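Local structure of NG, ng-dimethylarginine dimethylaminohydrolase (Pseudomonas aeruginosa, 1H70) at residues I6-G18 and P27-I40. The protein hydrolyses the nitric oxide synthase inhibitors N(omega),N(omega)-dimethyl-L-arginine and N(omega)-methyl-L-arginine to L-citrulline, releasing dimethylamine or methylamine. The protein carries 1 engineered substitution. Residues are numbered along the deposited sequence; the frame is centred on the assembly and turned at random.
Sequences IIARTPARSLVDG and PDYAKALEQHNAYI
Tyr29 and His36, two turns apart on one side of helix 29-40, both carry CG anti to the backbone N (chi1 -179° and -172°), which brings their rings against the chain that leaves strand 6-9. The Tyr29 ring packs against the start of the 3-10 segment 13-16: Arg13 CA sits over one ring face, 3.9 Å from the centroid, in a CH-pi contact, and Arg13 CG follows over the same ring, 3.7 Å from Tyr29 CE2. At the ring edge Tyr29 OH donates to Pro11 O (3.1 Å), reaching it from above the carbonyl plane. Pro11 CD rests over one face of the His36 ring, offset toward the rim and 3.9 Å from its centroid, a second CH-pi contact, while Pro11 CG meets Leu33 CD1. Nearer the strand, Ala8 CB touches Ile40 CD1. At the other end Leu15 CD2 presses on Ala32 CB at 3.4 Å, tighter than usual for two carbons, and Val16 CG1 packs on Tyr29 CB. Asp28 caps the helix, its OD1 accepting from Lys31 N (3.0 Å). Tyr241 of helix 239-242 packs on Pro11, Leu15 and His36, and its OH is hydrogen-bonded to Ala32 O. The axes of strand 6-9 and helix 29-40 run nearly antiparallel (170°), in a beta-alpha-beta unit completed by strand 49-53, parallel to the first. Leu15 lies beside Ile244 of the citrulline pocket, its side chain about 7 Å from the bound citrulline. Apolar and CH-pi contacts thus make the fit depend on shape, and one phenol-carbonyl hydrogen bond adds polar direction between the segments.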
loop_
_atom_site.group_PDB
_atom_site.type_symbol
_atom_site.label_atom_id
_atom_site.label_comp_id
_atom_site.label_asym_id
_atom_site.label_seq_id
_atom_site.Cartn_x
_atom_site.Cartn_y
_atom_site.Cartn_z
ATOM N N ILE A 6 -9.950 5.635 6.358
ATOM C CA ILE A 6 -9.479 4.514 5.596
ATOM C C ILE A 6 -10.516 4.223 4.510
ATOM O O ILE A 6 -11.713 4.367 4.766
ATOM C CB ILE A 6 -9.304 3.319 6.582
ATOM C CG1 ILE A 6 -7.836 3.383 7.060
ATOM C CG2 ILE A 6 -9.711 1.999 5.983
ATOM C CD1 ILE A 6 -7.611 3.166 8.480
ATOM N N ILE A 7 -10.050 3.864 3.309
ATOM C CA ILE A 7 -10.930 3.388 2.233
ATOM C C ILE A 7 -10.472 1.957 1.924
ATOM O O ILE A 7 -9.263 1.676 1.872
ATOM C CB ILE A 7 -10.848 4.229 0.947
ATOM C CG1 ILE A 7 -11.304 5.662 1.216
ATOM C CG2 ILE A 7 -11.658 3.594 -0.177
ATOM C CD1 ILE A 7 -10.846 6.643 0.155
ATOM N N ALA A 8 -11.420 1.057 1.686
ATOM C CA ALA A 8 -11.109 -0.348 1.354
ATOM C C ALA A 8 -12.179 -0.839 0.391
ATOM O O ALA A 8 -13.201 -0.147 0.200
ATOM C CB ALA A 8 -11.115 -1.229 2.605
ATOM N N ARG A 9 -11.997 -2.017 -0.192
ATOM C CA ARG A 9 -13.042 -2.535 -1.102
ATOM C C ARG A 9 -13.152 -4.036 -0.933
ATOM O O ARG A 9 -12.152 -4.738 -0.958
ATOM C CB ARG A 9 -12.704 -2.199 -2.539
ATOM C CG ARG A 9 -13.791 -2.628 -3.586
ATOM C CD ARG A 9 -13.323 -2.519 -5.023
ATOM N NE ARG A 9 -13.152 -1.146 -5.483
ATOM C CZ ARG A 9 -14.134 -0.313 -5.796
ATOM N NH1 ARG A 9 -15.409 -0.693 -5.701
ATOM N NH2 ARG A 9 -13.833 0.920 -6.214
ATOM N N THR A 10 -14.367 -4.528 -0.773
ATOM C CA THR A 10 -14.622 -5.954 -0.637
ATOM C C THR A 10 -14.027 -6.701 -1.805
ATOM O O THR A 10 -14.159 -6.251 -2.920
ATOM C CB THR A 10 -16.164 -6.129 -0.641
ATOM O OG1 THR A 10 -16.696 -5.321 0.425
ATOM C CG2 THR A 10 -16.586 -7.584 -0.364
ATOM N N PRO A 11 -13.398 -7.858 -1.573
ATOM C CA PRO A 11 -12.827 -8.643 -2.679
ATOM C C PRO A 11 -13.929 -9.254 -3.558
ATOM O O PRO A 11 -15.023 -9.566 -3.051
ATOM C CB PRO A 11 -12.012 -9.720 -1.948
ATOM C CG PRO A 11 -12.697 -9.874 -0.642
ATOM C CD PRO A 11 -13.194 -8.489 -0.253
ATOM N N ALA A 12 -13.667 -9.374 -4.853
ATOM C CA ALA A 12 -14.628 -9.941 -5.799
ATOM C C ALA A 12 -14.417 -11.439 -5.899
ATOM O O ALA A 12 -13.365 -11.957 -5.500
ATOM C CB ALA A 12 -14.434 -9.326 -7.163
ATOM N N ARG A 13 -15.388 -12.161 -6.468
ATOM C CA ARG A 13 -15.182 -13.587 -6.651
ATOM C C ARG A 13 -14.031 -13.793 -7.620
ATOM O O ARG A 13 -13.299 -14.795 -7.518
ATOM C CB ARG A 13 -16.425 -14.279 -7.202
ATOM C CG ARG A 13 -17.578 -14.430 -6.204
ATOM C CD ARG A 13 -18.830 -15.024 -6.853
ATOM N NE ARG A 13 -19.402 -14.143 -7.869
ATOM C CZ ARG A 13 -20.224 -13.132 -7.592
ATOM N NH1 ARG A 13 -20.540 -12.885 -6.335
ATOM N NH2 ARG A 13 -20.720 -12.363 -8.553
ATOM N N SER A 14 -13.864 -12.873 -8.572
ATOM C CA SER A 14 -12.774 -12.964 -9.557
ATOM C C SER A 14 -11.365 -12.788 -8.968
ATOM O O SER A 14 -10.380 -12.919 -9.692
ATOM C CB SER A 14 -12.977 -12.017 -10.751
ATOM O OG SER A 14 -13.059 -10.679 -10.308
ATOM N N LEU A 15 -11.283 -12.519 -7.671
ATOM C CA LEU A 15 -10.010 -12.416 -6.937
ATOM C C LEU A 15 -9.159 -13.663 -7.191
ATOM O O LEU A 15 -7.937 -13.581 -7.248
ATOM C CB LEU A 15 -10.257 -12.359 -5.429
ATOM C CG LEU A 15 -9.019 -12.230 -4.529
ATOM C CD1 LEU A 15 -8.633 -10.767 -4.417
ATOM C CD2 LEU A 15 -9.234 -12.810 -3.129
ATOM N N VAL A 16 -9.805 -14.825 -7.323
ATOM C CA VAL A 16 -9.070 -16.063 -7.564
ATOM C C VAL A 16 -8.191 -15.976 -8.798
ATOM O O VAL A 16 -7.194 -16.701 -8.891
ATOM C CB VAL A 16 -9.982 -17.295 -7.677
ATOM C CG1 VAL A 16 -10.816 -17.455 -6.405
ATOM C CG2 VAL A 16 -10.854 -17.221 -8.911
ATOM N N ASP A 17 -8.582 -15.112 -9.745
ATOM C CA ASP A 17 -7.855 -14.890 -10.983
ATOM C C ASP A 17 -7.028 -13.595 -10.955
ATOM O O ASP A 17 -6.732 -13.014 -12.013
ATOM C CB ASP A 17 -8.851 -14.804 -12.163
ATOM C CG ASP A 17 -9.646 -16.084 -12.350
ATOM O OD1 ASP A 17 -9.083 -17.174 -12.122
ATOM O OD2 ASP A 17 -10.826 -16.099 -12.722
ATOM N N GLY A 18 -6.670 -13.125 -9.770
ATOM C CA GLY A 18 -5.863 -11.926 -9.644
ATOM C C GLY A 18 -4.470 -12.132 -10.231
ATOM O O GLY A 18 -3.976 -13.246 -10.259
ATOM N N PRO A 27 -5.941 -18.096 -4.707
ATOM C CA PRO A 27 -6.760 -17.663 -3.575
ATOM C C PRO A 27 -8.069 -18.448 -3.502
ATOM O O PRO A 27 -8.662 -18.780 -4.527
ATOM C CB PRO A 27 -7.074 -16.200 -3.884
ATOM C CG PRO A 27 -6.021 -15.769 -4.850
ATOM C CD PRO A 27 -5.622 -16.991 -5.633
ATOM N N ASP A 28 -8.485 -18.735 -2.276
ATOM C CA ASP A 28 -9.751 -19.393 -1.965
ATOM C C ASP A 28 -10.659 -18.206 -1.634
ATOM O O ASP A 28 -10.416 -17.483 -0.655
ATOM C CB ASP A 28 -9.470 -20.332 -0.795
ATOM C CG ASP A 28 -10.618 -20.664 0.155
ATOM O OD1 ASP A 28 -11.803 -20.290 0.049
ATOM O OD2 ASP A 28 -10.306 -21.371 1.160
ATOM N N TYR A 29 -11.643 -17.953 -2.487
ATOM C CA TYR A 29 -12.525 -16.808 -2.275
ATOM C C TYR A 29 -13.171 -16.738 -0.887
ATOM O O TYR A 29 -13.105 -15.694 -0.220
ATOM C CB TYR A 29 -13.596 -16.688 -3.378
ATOM C CG TYR A 29 -14.477 -15.475 -3.125
ATOM C CD1 TYR A 29 -13.926 -14.207 -3.114
ATOM C CD2 TYR A 29 -15.831 -15.601 -2.868
ATOM C CE1 TYR A 29 -14.697 -13.089 -2.878
ATOM C CE2 TYR A 29 -16.617 -14.471 -2.632
ATOM C CZ TYR A 29 -16.033 -13.228 -2.633
ATOM O OH TYR A 29 -16.756 -12.070 -2.391
ATOM N N ALA A 30 -13.768 -17.831 -0.399
ATOM C CA ALA A 30 -14.424 -17.806 0.913
ATOM C C ALA A 30 -13.441 -17.428 2.029
ATOM O O ALA A 30 -13.741 -16.612 2.897
ATOM C CB ALA A 30 -15.092 -19.148 1.223
ATOM N N LYS A 31 -12.255 -18.025 1.991
ATOM C CA LYS A 31 -11.240 -17.723 2.985
ATOM C C LYS A 31 -10.749 -16.270 2.862
ATOM O O LYS A 31 -10.517 -15.590 3.872
ATOM C CB LYS A 31 -10.092 -18.723 2.841
ATOM C CG LYS A 31 -9.008 -18.560 3.886
ATOM C CD LYS A 31 -8.045 -19.749 3.795
ATOM C CE LYS A 31 -6.877 -19.543 4.752
ATOM N NZ LYS A 31 -5.721 -20.437 4.376
ATOM N N ALA A 32 -10.642 -15.760 1.639
ATOM C CA ALA A 32 -10.190 -14.376 1.419
ATOM C C ALA A 32 -11.202 -13.405 2.000
ATOM O O ALA A 32 -10.836 -12.368 2.535
ATOM C CB ALA A 32 -10.008 -14.092 -0.042
ATOM N N LEU A 33 -12.479 -13.747 1.868
ATOM C CA LEU A 33 -13.541 -12.897 2.412
ATOM C C LEU A 33 -13.385 -12.806 3.928
ATOM O O LEU A 33 -13.474 -11.719 4.516
ATOM C CB LEU A 33 -14.884 -13.490 2.010
ATOM C CG LEU A 33 -16.122 -12.640 2.162
ATOM C CD1 LEU A 33 -16.035 -11.438 1.217
ATOM C CD2 LEU A 33 -17.364 -13.512 1.859
ATOM N N GLU A 34 -13.134 -13.940 4.572
ATOM C CA GLU A 34 -12.968 -13.924 6.023
ATOM C C GLU A 34 -11.734 -13.114 6.411
ATOM O O GLU A 34 -11.735 -12.421 7.423
ATOM C CB GLU A 34 -12.864 -15.337 6.607
ATOM C CG GLU A 34 -14.092 -16.212 6.382
ATOM C CD GLU A 34 -15.298 -15.812 7.233
ATOM O OE1 GLU A 34 -15.123 -15.424 8.402
ATOM O OE2 GLU A 34 -16.432 -15.901 6.727
ATOM N N GLN A 35 -10.652 -13.209 5.631
ATOM C CA GLN A 35 -9.466 -12.443 5.997
ATOM C C GLN A 35 -9.680 -10.936 5.837
ATOM O O GLN A 35 -9.162 -10.151 6.623
ATOM C CB GLN A 35 -8.252 -12.909 5.176
ATOM C CG GLN A 35 -7.931 -14.394 5.451
ATOM C CD GLN A 35 -6.652 -14.889 4.783
ATOM O OE1 GLN A 35 -6.215 -14.358 3.765
ATOM N NE2 GLN A 35 -6.061 -15.954 5.363
ATOM N N HIS A 36 -10.415 -10.544 4.789
ATOM C CA HIS A 36 -10.652 -9.126 4.549
ATOM C C HIS A 36 -11.550 -8.585 5.680
ATOM O O HIS A 36 -11.383 -7.467 6.132
ATOM C CB HIS A 36 -11.288 -8.887 3.165
ATOM C CG HIS A 36 -11.387 -7.438 2.774
ATOM N ND1 HIS A 36 -10.420 -6.780 2.050
ATOM C CD2 HIS A 36 -12.347 -6.513 3.030
ATOM C CE1 HIS A 36 -10.784 -5.518 1.854
ATOM N NE2 HIS A 36 -11.952 -5.339 2.443
ATOM N N ASN A 37 -12.489 -9.409 6.132
ATOM C CA ASN A 37 -13.363 -9.024 7.224
ATOM C C ASN A 37 -12.489 -8.844 8.461
ATOM O O ASN A 37 -12.612 -7.849 9.167
ATOM C CB ASN A 37 -14.450 -10.072 7.445
ATOM C CG ASN A 37 -15.412 -9.692 8.554
ATOM O OD1 ASN A 37 -16.053 -8.618 8.518
ATOM N ND2 ASN A 37 -15.518 -10.569 9.554
ATOM N N ALA A 38 -11.578 -9.773 8.709
ATOM C CA ALA A 38 -10.700 -9.674 9.885
ATOM C C ALA A 38 -9.871 -8.390 9.834
ATOM O O ALA A 38 -9.577 -7.758 10.871
ATOM C CB ALA A 38 -9.802 -10.922 9.986
ATOM N N TYR A 39 -9.482 -8.004 8.621
ATOM C CA TYR A 39 -8.688 -6.800 8.393
ATOM C C TYR A 39 -9.536 -5.573 8.731
ATOM O O TYR A 39 -9.069 -4.649 9.378
ATOM C CB TYR A 39 -8.236 -6.785 6.935
ATOM C CG TYR A 39 -7.486 -5.600 6.379
ATOM C CD1 TYR A 39 -6.185 -5.309 6.796
ATOM C CD2 TYR A 39 -8.048 -4.799 5.384
ATOM C CE1 TYR A 39 -5.478 -4.246 6.229
ATOM C CE2 TYR A 39 -7.343 -3.736 4.818
ATOM C CZ TYR A 39 -6.062 -3.460 5.265
ATOM O OH TYR A 39 -5.329 -2.406 4.725
ATOM N N ILE A 40 -10.782 -5.560 8.285
ATOM C CA ILE A 40 -11.678 -4.429 8.620
ATOM C C ILE A 40 -11.929 -4.320 10.127
ATOM O O ILE A 40 -11.932 -3.213 10.692
ATOM C CB ILE A 40 -13.007 -4.554 7.831
ATOM C CG1 ILE A 40 -12.738 -4.451 6.328
ATOM C CG2 ILE A 40 -14.009 -3.462 8.236
ATOM C CD1 ILE A 40 -12.089 -3.130 5.880
#